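Local coordinates for protein VAL-1 (Chlorella virus, PDB 3IM0) that is an alginate lyase that probably cleaves acidic, uronate-containing polysaccharide chains by beta-elimination, at residues Gly57-Ser62 against Phe215-Phe220; Gly95-His100 against Ser114-Trp119; Ser104-Ser109 against Tyr128-Ser133. All coordinates share one frame; numbering follows the deposited sequence. Where two conformers were deposited one is given.

Contact 1: Gly57-Ser62 against Phe215-Phe220; sequences GGFSFS and FDWNTF. With BDP (beta-D-glucopyranuronic acid), chain B.
Trp-217 N meets Phe-61 O at 2.8 Å, the shortest of the three backbone hydrogen bonds between antiparallel strands 59-62 and 215-220, and Phe-61 N returns it to Trp-217 O at 3.0 Å. This hydrogen-bonded pair puts both aromatic side chains on one side of the sheet, where Phe-59 joins them. Trp-217 has its CG anti to the backbone N (chi1 -178°), which carries the indole out beside the two phenylalanines. The methylene CB then sits over the Phe-61 face as a CH-pi contact, 3.6 Å from the ring centroid, while the indole itself is slid off that ring and barely overlaps it. Phe-59 is met by the five-membered ring of the indole: Trp-217 NE1 hangs over its face near the rim, 3.2 Å from Phe-59 CZ, with the two planes at 43°. Thr-219 CG2 comes up to Phe-59 CD2 at 3.8 Å, and its hydroxyl turns to Tyr-44. Beyond the cluster, Trp-77, Phe-235 and Phe-238 of the facing sheet present edge-to-face partners to the indole. The alternate side of the strands is polar, with Ser-60, Ser-62, Asp-216 and Asn-218; a Ser-62 to Asp-216 bond there rests on one of two modelled conformers and is doubtful. Phe-220 reaches the bound glucuronate with the edge of its ring, its CZ 3.3 Å from BDP C4. The alternation thus sends aromatic carbon into the interior of the jelly-roll-like sandwich expected of this concanavalin-clan family and polar groups to the other side, while Phe-220 meets the sugar.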
loop_
_atom_site.group_PDB
_atom_site.type_symbol
_atom_site.label_atom_id
_atom_site.label_comp_id
_atom_site.label_asym_id
_atom_site.label_seq_id
_atom_site.Cartn_x
_atom_site.Cartn_y
_atom_site.Cartn_z
ATOM N N GLY A 57 3.902 -15.023 7.174
ATOM C CA GLY A 57 4.722 -14.046 6.466
ATOM C C GLY A 57 4.205 -12.617 6.630
ATOM O O GLY A 57 3.018 -12.365 6.614
ATOM N N GLY A 58 5.209 -11.734 6.762
ATOM C CA GLY A 58 4.896 -10.307 6.646
ATOM C C GLY A 58 4.439 -9.791 8.010
ATOM O O GLY A 58 4.732 -10.348 9.054
ATOM N N PHE A 59 3.721 -8.679 7.964
ATOM C CA PHE A 59 3.116 -8.071 9.142
ATOM C C PHE A 59 2.087 -7.038 8.715
ATOM O O PHE A 59 2.075 -6.663 7.543
ATOM C CB PHE A 59 4.190 -7.455 10.032
ATOM C CG PHE A 59 4.876 -6.194 9.531
ATOM C CD1 PHE A 59 4.536 -4.960 10.083
ATOM C CD2 PHE A 59 5.833 -6.266 8.529
ATOM C CE1 PHE A 59 5.174 -3.828 9.621
ATOM C CE2 PHE A 59 6.504 -5.113 8.082
ATOM C CZ PHE A 59 6.149 -3.902 8.651
ATOM N N SER A 60 1.253 -6.577 9.635
ATOM C CA SER A 60 0.231 -5.627 9.256
ATOM C C SER A 60 -0.012 -4.656 10.419
ATOM O O SER A 60 0.239 -5.008 11.576
ATOM C CB SER A 60 -1.076 -6.343 8.906
ATOM O OG SER A 60 -1.596 -7.217 9.928
ATOM N N PHE A 61 -0.535 -3.509 10.051
ATOM C CA PHE A 61 -1.027 -2.516 11.022
ATOM C C PHE A 61 -1.896 -1.505 10.285
ATOM O O PHE A 61 -1.790 -1.337 9.057
ATOM C CB PHE A 61 0.103 -1.761 11.693
ATOM C CG PHE A 61 0.989 -0.870 10.864
ATOM C CD1 PHE A 61 0.688 0.478 10.698
ATOM C CD2 PHE A 61 2.145 -1.359 10.255
ATOM C CE1 PHE A 61 1.550 1.267 9.955
ATOM C CE2 PHE A 61 3.017 -0.602 9.493
ATOM C CZ PHE A 61 2.685 0.741 9.353
ATOM N N SER A 62 -2.707 -0.766 11.021
ATOM C CA SER A 62 -3.566 0.267 10.436
ATOM C C SER A 62 -3.203 1.596 11.093
ATOM O O SER A 62 -2.896 1.607 12.271
ATOM C CB SER A 62 -5.041 -0.023 10.666
ATOM O OG SER A 62 -5.911 0.860 9.977
ATOM N N PHE A 215 -4.491 4.495 6.645
ATOM C CA PHE A 215 -3.398 3.831 5.953
ATOM C C PHE A 215 -3.381 2.397 6.454
ATOM O O PHE A 215 -3.252 2.152 7.659
ATOM C CB PHE A 215 -2.095 4.541 6.269
ATOM C CG PHE A 215 -0.844 3.878 5.723
ATOM C CD1 PHE A 215 -0.597 3.913 4.355
ATOM C CD2 PHE A 215 0.049 3.242 6.561
ATOM C CE1 PHE A 215 0.540 3.310 3.860
ATOM C CE2 PHE A 215 1.204 2.651 6.061
ATOM C CZ PHE A 215 1.448 2.701 4.701
ATOM N N ASP A 216 -3.511 1.422 5.547
ATOM C CA ASP A 216 -3.443 0.029 5.979
ATOM C C ASP A 216 -2.191 -0.628 5.413
ATOM O O ASP A 216 -1.999 -0.673 4.194
ATOM C CB ASP A 216 -4.663 -0.772 5.542
ATOM C CG ASP A 216 -5.911 -0.559 6.368
ATOM O OD1 ASP A 216 -6.943 -1.197 6.058
ATOM O OD2 ASP A 216 -5.864 0.228 7.328
ATOM N N TRP A 217 -1.362 -1.111 6.338
ATOM C CA TRP A 217 -0.150 -1.816 5.950
ATOM C C TRP A 217 -0.422 -3.308 6.068
ATOM O O TRP A 217 -0.935 -3.733 7.096
ATOM C CB TRP A 217 1.026 -1.438 6.868
ATOM C CG TRP A 217 2.274 -2.129 6.435
ATOM C CD1 TRP A 217 2.862 -3.246 6.967
ATOM C CD2 TRP A 217 3.097 -1.719 5.331
ATOM N NE1 TRP A 217 3.987 -3.556 6.285
ATOM C CE2 TRP A 217 4.157 -2.629 5.262
ATOM C CE3 TRP A 217 3.009 -0.662 4.414
ATOM C CZ2 TRP A 217 5.155 -2.514 4.284
ATOM C CZ3 TRP A 217 3.991 -0.540 3.445
ATOM C CH2 TRP A 217 5.054 -1.475 3.401
ATOM N N ASN A 218 -0.083 -4.072 5.017
ATOM C CA ASN A 218 -0.319 -5.511 5.170
ATOM C C ASN A 218 0.559 -6.161 4.090
ATOM O O ASN A 218 0.111 -6.235 2.945
ATOM C CB ASN A 218 -1.772 -5.895 5.007
ATOM C CG ASN A 218 -2.047 -7.338 5.412
ATOM O OD1 ASN A 218 -1.108 -8.099 5.563
ATOM N ND2 ASN A 218 -3.310 -7.646 5.615
ATOM N N THR A 219 1.748 -6.590 4.500
ATOM C CA THR A 219 2.698 -7.063 3.463
ATOM C C THR A 219 2.753 -8.581 3.480
ATOM O O THR A 219 2.842 -9.186 4.526
ATOM C CB THR A 219 4.082 -6.421 3.628
ATOM O OG1 THR A 219 4.980 -6.902 2.601
ATOM C CG2 THR A 219 4.762 -6.776 4.951
ATOM N N PHE A 220 2.684 -9.153 2.274
ATOM C CA PHE A 220 2.671 -10.598 2.160
ATOM C C PHE A 220 2.836 -10.955 0.679
ATOM O O PHE A 220 2.599 -10.112 -0.194
ATOM C CB PHE A 220 1.336 -11.160 2.649
ATOM C CG PHE A 220 0.105 -10.581 1.979
ATOM C CD1 PHE A 220 -0.512 -9.443 2.488
ATOM C CD2 PHE A 220 -0.449 -11.139 0.826
ATOM C CE1 PHE A 220 -1.654 -8.906 1.919
ATOM C CE2 PHE A 220 -1.600 -10.624 0.274
ATOM C CZ PHE A 220 -2.233 -9.494 0.795
HETATM C C1 BDP B . -6.223 -7.952 -2.435
HETATM C C2 BDP B . -5.430 -9.073 -3.119
HETATM C C3 BDP B . -5.261 -10.335 -2.320
HETATM C C4 BDP B . -5.093 -10.044 -0.826
HETATM C C5 BDP B . -5.761 -8.810 -0.303
HETATM C C6 BDP B . -5.561 -8.535 1.167
HETATM O O2 BDP B . -5.993 -9.130 -4.428
HETATM O O3 BDP B . -4.199 -11.269 -2.655
HETATM O O4 BDP B . -5.480 -11.200 -0.084
HETATM O O5 BDP B . -5.776 -7.671 -1.131
HETATM O O6A BDP B . -5.724 -9.504 1.964
HETATM O O6B BDP B . -5.255 -7.382 1.584
#

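Contact 2: Gly95-His100 against Ser114-Trp119; sequences GTFIGH and SNRIMW. With BDP (beta-D-glucopyranuronic acid), chain B.
Ser-114 and Phe-97 face each other as a non-hydrogen-bonded antiparallel pair, and they have the most surface buried by the contact. Ser-114 CB lies almost squarely above the Phe-97 ring, 3.4 Å from its centroid and only 11° off the ring normal, a CH-pi contact centred on the face. The serine holds its OG between the backbone N and the carbonyl carbon (chi1 62°), and that hydroxyl is bonded to Ala-103 O in the loop leading on from the strand of Phe-97. One residue along, Asn-115 forms the hydrogen-bonded pair with Thr-96: Thr-96 N to Asn-115 O and Asn-115 N to Thr-96 O are both 2.9 Å. Its amide is turned to the reverse side of the sheet, where ND2 is held by Ser-188 and Thr-172 of the second sheet. Arg-116 sits across from Gly-95, whose backbone N has Arg-116 CG 3.9 Å away. From there the arginine runs out on the Phe-97 side, bends at chi3 (-80°) and offers the edge of its guanidinium to the glucuronate. NH1 reaches BDP O6B of the carboxylate at 2.9 Å and also the ring oxygen BDP O5, to which NH2 adds a bond of 2.8 Å; the positive group probably favours an acidic sugar here. Strand 91-99 has strand 212-221 as its other neighbour, with Asp-216 touching the Phe-97 ring, while strand 112-119 is flanked in turn by strand 125-130, whose Tyr-130 touches both Ser-114 and Arg-116.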
loop_
_atom_site.group_PDB
_atom_site.type_symbol
_atom_site.label_atom_id
_atom_site.label_comp_id
_atom_site.label_asym_id
_atom_site.label_seq_id
_atom_site.Cartn_x
_atom_site.Cartn_y
_atom_site.Cartn_z
ATOM N N GLY A 95 -1.184 0.627 1.690
ATOM C CA GLY A 95 -1.690 1.781 0.938
ATOM C C GLY A 95 -2.833 2.446 1.672
ATOM O O GLY A 95 -3.037 2.250 2.872
ATOM N N THR A 96 -3.590 3.237 0.920
ATOM C CA THR A 96 -4.569 4.174 1.496
ATOM C C THR A 96 -5.966 3.678 1.220
ATOM O O THR A 96 -6.247 3.222 0.108
ATOM C CB THR A 96 -4.303 5.562 0.875
ATOM O OG1 THR A 96 -2.968 5.942 1.251
ATOM C CG2 THR A 96 -5.167 6.674 1.415
ATOM N N PHE A 97 -6.837 3.753 2.218
ATOM C CA PHE A 97 -8.174 3.214 2.058
ATOM C C PHE A 97 -9.139 4.405 2.146
ATOM O O PHE A 97 -8.872 5.334 2.908
ATOM C CB PHE A 97 -8.464 2.142 3.099
ATOM C CG PHE A 97 -7.953 0.753 2.691
ATOM C CD1 PHE A 97 -6.595 0.528 2.602
ATOM C CD2 PHE A 97 -8.915 -0.219 2.422
ATOM C CE1 PHE A 97 -6.153 -0.734 2.212
ATOM C CE2 PHE A 97 -8.468 -1.479 2.040
ATOM C CZ PHE A 97 -7.109 -1.683 1.947
ATOM N N ILE A 98 -10.174 4.333 1.339
ATOM C CA ILE A 98 -11.197 5.363 1.192
ATOM C C ILE A 98 -12.456 4.856 1.871
ATOM O O ILE A 98 -12.776 3.667 1.854
ATOM C CB ILE A 98 -11.458 5.695 -0.281
ATOM C CG1 ILE A 98 -10.191 5.829 -1.141
ATOM C CG2 ILE A 98 -12.306 6.955 -0.435
ATOM C CD1 ILE A 98 -9.242 6.920 -0.698
ATOM N N GLY A 99 -13.175 5.787 2.497
ATOM C CA GLY A 99 -14.508 5.427 2.975
ATOM C C GLY A 99 -14.461 4.341 4.026
ATOM O O GLY A 99 -13.558 4.324 4.864
ATOM N N HIS A 100 -15.435 3.461 4.015
ATOM C CA HIS A 100 -15.527 2.353 4.966
ATOM C C HIS A 100 -15.998 1.138 4.190
ATOM O O HIS A 100 -16.511 1.323 3.083
ATOM C CB HIS A 100 -16.464 2.646 6.139
ATOM C CG HIS A 100 -17.903 2.745 5.727
ATOM N ND1 HIS A 100 -18.792 1.696 5.785
ATOM C CD2 HIS A 100 -18.574 3.818 5.241
ATOM C CE1 HIS A 100 -19.964 2.123 5.341
ATOM N NE2 HIS A 100 -19.861 3.403 5.008
ATOM N N SER A 114 -9.528 1.200 -2.330
ATOM C CA SER A 114 -8.164 1.214 -1.801
ATOM C C SER A 114 -7.142 1.464 -2.903
ATOM O O SER A 114 -7.346 1.104 -4.063
ATOM C CB SER A 114 -7.820 -0.093 -1.081
ATOM O OG SER A 114 -7.872 -1.186 -1.977
ATOM N N ASN A 115 -6.042 2.091 -2.503
ATOM C CA ASN A 115 -4.938 2.431 -3.389
ATOM C C ASN A 115 -3.647 1.916 -2.777
ATOM O O ASN A 115 -3.142 2.509 -1.818
ATOM C CB ASN A 115 -4.859 3.955 -3.576
ATOM C CG ASN A 115 -3.977 4.318 -4.764
ATOM O OD1 ASN A 115 -3.770 3.521 -5.675
ATOM N ND2 ASN A 115 -3.445 5.525 -4.774
ATOM N N ARG A 116 -3.101 0.806 -3.297
ATOM C CA ARG A 116 -1.955 0.165 -2.657
ATOM C C ARG A 116 -0.793 -0.050 -3.599
ATOM O O ARG A 116 -0.915 -0.082 -4.828
ATOM C CB ARG A 116 -2.381 -1.229 -2.154
ATOM C CG ARG A 116 -3.322 -1.184 -0.967
ATOM C CD ARG A 116 -3.518 -2.618 -0.476
ATOM N NE ARG A 116 -4.498 -3.289 -1.324
ATOM C CZ ARG A 116 -4.857 -4.558 -1.155
ATOM N NH1 ARG A 116 -4.292 -5.270 -0.184
ATOM N NH2 ARG A 116 -5.773 -5.025 -2.003
ATOM N N ILE A 117 0.367 -0.238 -2.997
ATOM C CA ILE A 117 1.564 -0.655 -3.704
ATOM C C ILE A 117 1.636 -2.192 -3.715
ATOM O O ILE A 117 1.506 -2.765 -2.624
ATOM C CB ILE A 117 2.818 -0.123 -3.028
ATOM C CG1 ILE A 117 2.977 1.417 -3.113
ATOM C CG2 ILE A 117 4.083 -0.805 -3.549
ATOM C CD1 ILE A 117 3.281 1.895 -4.534
ATOM N N MET A 118 1.842 -2.788 -4.872
ATOM C CA MET A 118 2.267 -4.201 -4.931
ATOM C C MET A 118 3.659 -4.254 -5.540
ATOM O O MET A 118 3.959 -3.483 -6.470
ATOM C CB MET A 118 1.360 -5.074 -5.791
ATOM C CG MET A 118 0.099 -5.520 -5.052
ATOM S SD MET A 118 -0.852 -6.728 -6.000
ATOM C CE MET A 118 0.297 -8.097 -6.032
ATOM N N TRP A 119 4.499 -5.179 -5.087
ATOM C CA TRP A 119 5.660 -5.533 -5.895
ATOM C C TRP A 119 5.213 -6.609 -6.902
ATOM O O TRP A 119 4.112 -7.158 -6.836
ATOM C CB TRP A 119 6.810 -6.013 -5.055
ATOM C CG TRP A 119 6.864 -7.428 -4.578
ATOM C CD1 TRP A 119 7.355 -8.505 -5.260
ATOM C CD2 TRP A 119 6.421 -7.932 -3.307
ATOM N NE1 TRP A 119 7.248 -9.657 -4.506
ATOM C CE2 TRP A 119 6.673 -9.327 -3.291
ATOM C CE3 TRP A 119 5.834 -7.316 -2.187
ATOM C CZ2 TRP A 119 6.360 -10.128 -2.193
ATOM C CZ3 TRP A 119 5.530 -8.129 -1.108
ATOM C CH2 TRP A 119 5.778 -9.515 -1.093
HETATM C C1 BDP B . -6.223 -7.952 -2.435
HETATM C C2 BDP B . -5.430 -9.073 -3.119
HETATM C C3 BDP B . -5.261 -10.335 -2.320
HETATM C C4 BDP B . -5.093 -10.044 -0.826
HETATM C C5 BDP B . -5.761 -8.810 -0.303
HETATM C C6 BDP B . -5.561 -8.535 1.167
HETATM O O2 BDP B . -5.993 -9.130 -4.428
HETATM O O3 BDP B . -4.199 -11.269 -2.655
HETATM O O4 BDP B . -5.480 -11.200 -0.084
HETATM O O5 BDP B . -5.776 -7.671 -1.131
HETATM O O6A BDP B . -5.724 -9.504 1.964
HETATM O O6B BDP B . -5.255 -7.382 1.584
#

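Contact 3: Ser104-Ser109 against Tyr128-Ser133; sequences SGYQHS and YIYPPS. With BDP (beta-D-glucopyranuronic acid), chain B.
Two direct hydrogen bonds tie the loop 104-109 to Tyr-130 and to the chain that follows it. Tyr-106 N donates to Tyr-130 OH at 2.8 Å in a fairly straight bond (160°), and Ser-133 N donates to Ser-109 O, also at 2.8 Å, from well above the carbonyl plane. A water accepts from Ser-109 N and may donate to Pro-131 O, probably bridging the same two pieces of chain. The aromatic contacts centre on Tyr-130. Ser-104 CA packs over the middle of its face, a CH-pi contact 3.7 Å from the centroid. His-108 crosses Tyr-130 at about a right angle, the ring planes 30° apart but slid so far that they barely overlap, with His-108 NE2 3.3 Å from Tyr-130 CD2. The third group of bonds is made to the glucuronate. Gly-105 N, in the type I' turn from Ser-104 to Gln-107, donates to BDP O5 at 3.0 Å; BDP O3 donates to Tyr-106 OH at 2.8 Å; and Tyr-130 OH pairs with BDP O2. Tyr-128 OH also lies at BDP O2, modelled so close that its exact distance is doubtful. Tyr-130 OH thus joins turn and sugar: the Tyr-106 amide helps position the hydroxyl, and the hydroxyl in turn helps place the sugar, which would couple the loop's conformation to saccharide binding.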
loop_
_atom_site.group_PDB
_atom_site.type_symbol
_atom_site.label_atom_id
_atom_site.label_comp_id
_atom_site.label_asym_id
_atom_site.label_seq_id
_atom_site.Cartn_x
_atom_site.Cartn_y
_atom_site.Cartn_z
ATOM N N SER A 104 -10.522 -5.004 -0.557
ATOM C CA SER A 104 -9.279 -5.749 -0.649
ATOM C C SER A 104 -9.653 -7.229 -0.535
ATOM O O SER A 104 -10.798 -7.557 -0.223
ATOM C CB SER A 104 -8.256 -5.414 0.427
ATOM O OG SER A 104 -8.737 -5.785 1.723
ATOM N N GLY A 105 -8.699 -8.099 -0.775
ATOM C CA GLY A 105 -8.957 -9.518 -0.643
ATOM C C GLY A 105 -10.143 -10.043 -1.390
ATOM O O GLY A 105 -10.918 -10.810 -0.794
ATOM N N TYR A 106 -10.284 -9.749 -2.682
ATOM C CA TYR A 106 -11.330 -10.317 -3.537
ATOM C C TYR A 106 -12.706 -9.872 -3.049
ATOM O O TYR A 106 -13.743 -10.456 -3.378
ATOM C CB TYR A 106 -11.191 -11.873 -3.667
ATOM C CG TYR A 106 -9.694 -12.165 -3.861
ATOM C CD1 TYR A 106 -8.913 -12.708 -2.852
ATOM C CD2 TYR A 106 -9.069 -11.850 -5.053
ATOM C CE1 TYR A 106 -7.569 -12.955 -3.022
ATOM C CE2 TYR A 106 -7.718 -12.088 -5.242
ATOM C CZ TYR A 106 -6.971 -12.641 -4.227
ATOM O OH TYR A 106 -5.621 -12.883 -4.399
ATOM N N GLN A 107 -12.749 -8.806 -2.249
ATOM C CA GLN A 107 -14.050 -8.314 -1.790
ATOM C C GLN A 107 -14.142 -6.793 -1.924
ATOM O O GLN A 107 -13.214 -6.066 -1.567
ATOM C CB GLN A 107 -14.307 -8.766 -0.349
ATOM C CG GLN A 107 -15.566 -8.161 0.233
ATOM C CD GLN A 107 -15.826 -8.490 1.686
ATOM O OE1 GLN A 107 -16.959 -8.319 2.146
ATOM N NE2 GLN A 107 -14.819 -8.950 2.416
ATOM N N HIS A 108 -15.261 -6.343 -2.461
ATOM C CA HIS A 108 -15.511 -4.950 -2.817
ATOM C C HIS A 108 -16.683 -4.452 -1.982
ATOM O O HIS A 108 -17.372 -5.274 -1.369
ATOM C CB HIS A 108 -15.863 -4.837 -4.305
ATOM C CG HIS A 108 -14.733 -5.247 -5.214
ATOM N ND1 HIS A 108 -14.601 -6.523 -5.702
ATOM C CD2 HIS A 108 -13.697 -4.554 -5.726
ATOM C CE1 HIS A 108 -13.531 -6.614 -6.474
ATOM N NE2 HIS A 108 -12.954 -5.438 -6.506
ATOM N N SER A 109 -16.891 -3.150 -1.984
ATOM C CA SER A 109 -18.111 -2.606 -1.359
ATOM C C SER A 109 -18.489 -1.335 -2.099
ATOM O O SER A 109 -17.709 -0.741 -2.860
ATOM C CB SER A 109 -17.872 -2.372 0.132
ATOM O OG SER A 109 -16.833 -1.417 0.298
ATOM N N TYR A 128 -2.047 -0.741 -7.273
ATOM C CA TYR A 128 -3.072 -1.797 -7.297
ATOM C C TYR A 128 -4.326 -1.232 -6.649
ATOM O O TYR A 128 -4.255 -0.858 -5.470
ATOM C CB TYR A 128 -2.475 -3.002 -6.551
ATOM C CG TYR A 128 -3.284 -4.281 -6.507
ATOM C CD1 TYR A 128 -3.631 -4.942 -7.676
ATOM C CD2 TYR A 128 -3.684 -4.819 -5.287
ATOM C CE1 TYR A 128 -4.374 -6.117 -7.651
ATOM C CE2 TYR A 128 -4.427 -5.993 -5.233
ATOM C CZ TYR A 128 -4.758 -6.624 -6.422
ATOM O OH TYR A 128 -5.486 -7.793 -6.406
ATOM N N ILE A 129 -5.421 -1.109 -7.368
ATOM C CA ILE A 129 -6.580 -0.349 -6.915
ATOM C C ILE A 129 -7.808 -1.222 -6.838
ATOM O O ILE A 129 -8.098 -1.966 -7.785
ATOM C CB ILE A 129 -6.828 0.839 -7.884
ATOM C CG1 ILE A 129 -5.677 1.843 -7.889
ATOM C CG2 ILE A 129 -8.179 1.472 -7.590
ATOM C CD1 ILE A 129 -5.860 2.979 -8.874
ATOM N N TYR A 130 -8.548 -1.148 -5.726
ATOM C CA TYR A 130 -9.870 -1.744 -5.618
ATOM C C TYR A 130 -10.855 -0.570 -5.712
ATOM O O TYR A 130 -10.878 0.216 -4.754
ATOM C CB TYR A 130 -10.092 -2.491 -4.310
ATOM C CG TYR A 130 -9.724 -3.949 -4.326
ATOM C CD1 TYR A 130 -8.406 -4.374 -4.521
ATOM C CD2 TYR A 130 -10.696 -4.925 -4.152
ATOM C CE1 TYR A 130 -8.101 -5.738 -4.535
ATOM C CE2 TYR A 130 -10.398 -6.268 -4.161
ATOM C CZ TYR A 130 -9.101 -6.669 -4.353
ATOM O OH TYR A 130 -8.833 -8.031 -4.353
ATOM N N PRO A 131 -11.588 -0.387 -6.787
ATOM C CA PRO A 131 -12.564 0.713 -6.880
ATOM C C PRO A 131 -13.880 0.321 -6.238
ATOM O O PRO A 131 -14.150 -0.878 -6.047
ATOM C CB PRO A 131 -12.724 0.865 -8.396
ATOM C CG PRO A 131 -12.614 -0.549 -8.880
ATOM C CD PRO A 131 -11.563 -1.214 -8.021
ATOM N N PRO A 132 -14.742 1.269 -5.893
ATOM C CA PRO A 132 -16.017 0.869 -5.272
ATOM C C PRO A 132 -16.997 0.187 -6.234
ATOM O O PRO A 132 -17.024 0.475 -7.429
ATOM C CB PRO A 132 -16.635 2.208 -4.834
ATOM C CG PRO A 132 -15.471 3.149 -4.806
ATOM C CD PRO A 132 -14.606 2.725 -5.975
ATOM N N SER A 133 -17.799 -0.678 -5.650
ATOM C CA SER A 133 -18.971 -1.288 -6.233
ATOM C C SER A 133 -19.964 -0.222 -6.706
ATOM O O SER A 133 -20.144 0.787 -6.006
ATOM C CB SER A 133 -19.729 -2.153 -5.220
ATOM O OG SER A 133 -18.948 -3.217 -4.731
HETATM C C1 BDP B . -6.223 -7.952 -2.435
HETATM C C2 BDP B . -5.430 -9.073 -3.119
HETATM C C3 BDP B . -5.261 -10.335 -2.320
HETATM C C4 BDP B . -5.093 -10.044 -0.826
HETATM C C5 BDP B . -5.761 -8.810 -0.303
HETATM C C6 BDP B . -5.561 -8.535 1.167
HETATM O O2 BDP B . -5.993 -9.130 -4.428
HETATM O O3 BDP B . -4.199 -11.269 -2.655
HETATM O O4 BDP B . -5.480 -11.200 -0.084
HETATM O O5 BDP B . -5.776 -7.671 -1.131
HETATM O O6A BDP B . -5.724 -9.504 1.964
HETATM O O6B BDP B . -5.255 -7.382 1.584
HETATM O O HOH W 1 -14.506 -1.767 -3.071
#

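Overall arrangement
The three contacts step across one antiparallel sheet, in the order 59-63, 212-221, 91-99, 112-119, 125-130. Contacts 1 and 2, with centres about 11 Å apart, are joined where Asp-216 N approaches Gly-95 O at 2.8 Å; contacts 2 and 3, about 9 Å apart between centres, meet at Arg-116 O and Tyr-128 N, also 2.8 Å. Contacts 1 and 3 do not touch, their nearest atoms being about 7 Å apart, yet both reach the glucuronate. Phe-220, Arg-116, the 104-107 turn and Tyr-128 and Tyr-130 therefore converge on one sugar from three strands and a loop, with Gly-223 adding a further bond, consistent with a substrate-binding groove on this sheet.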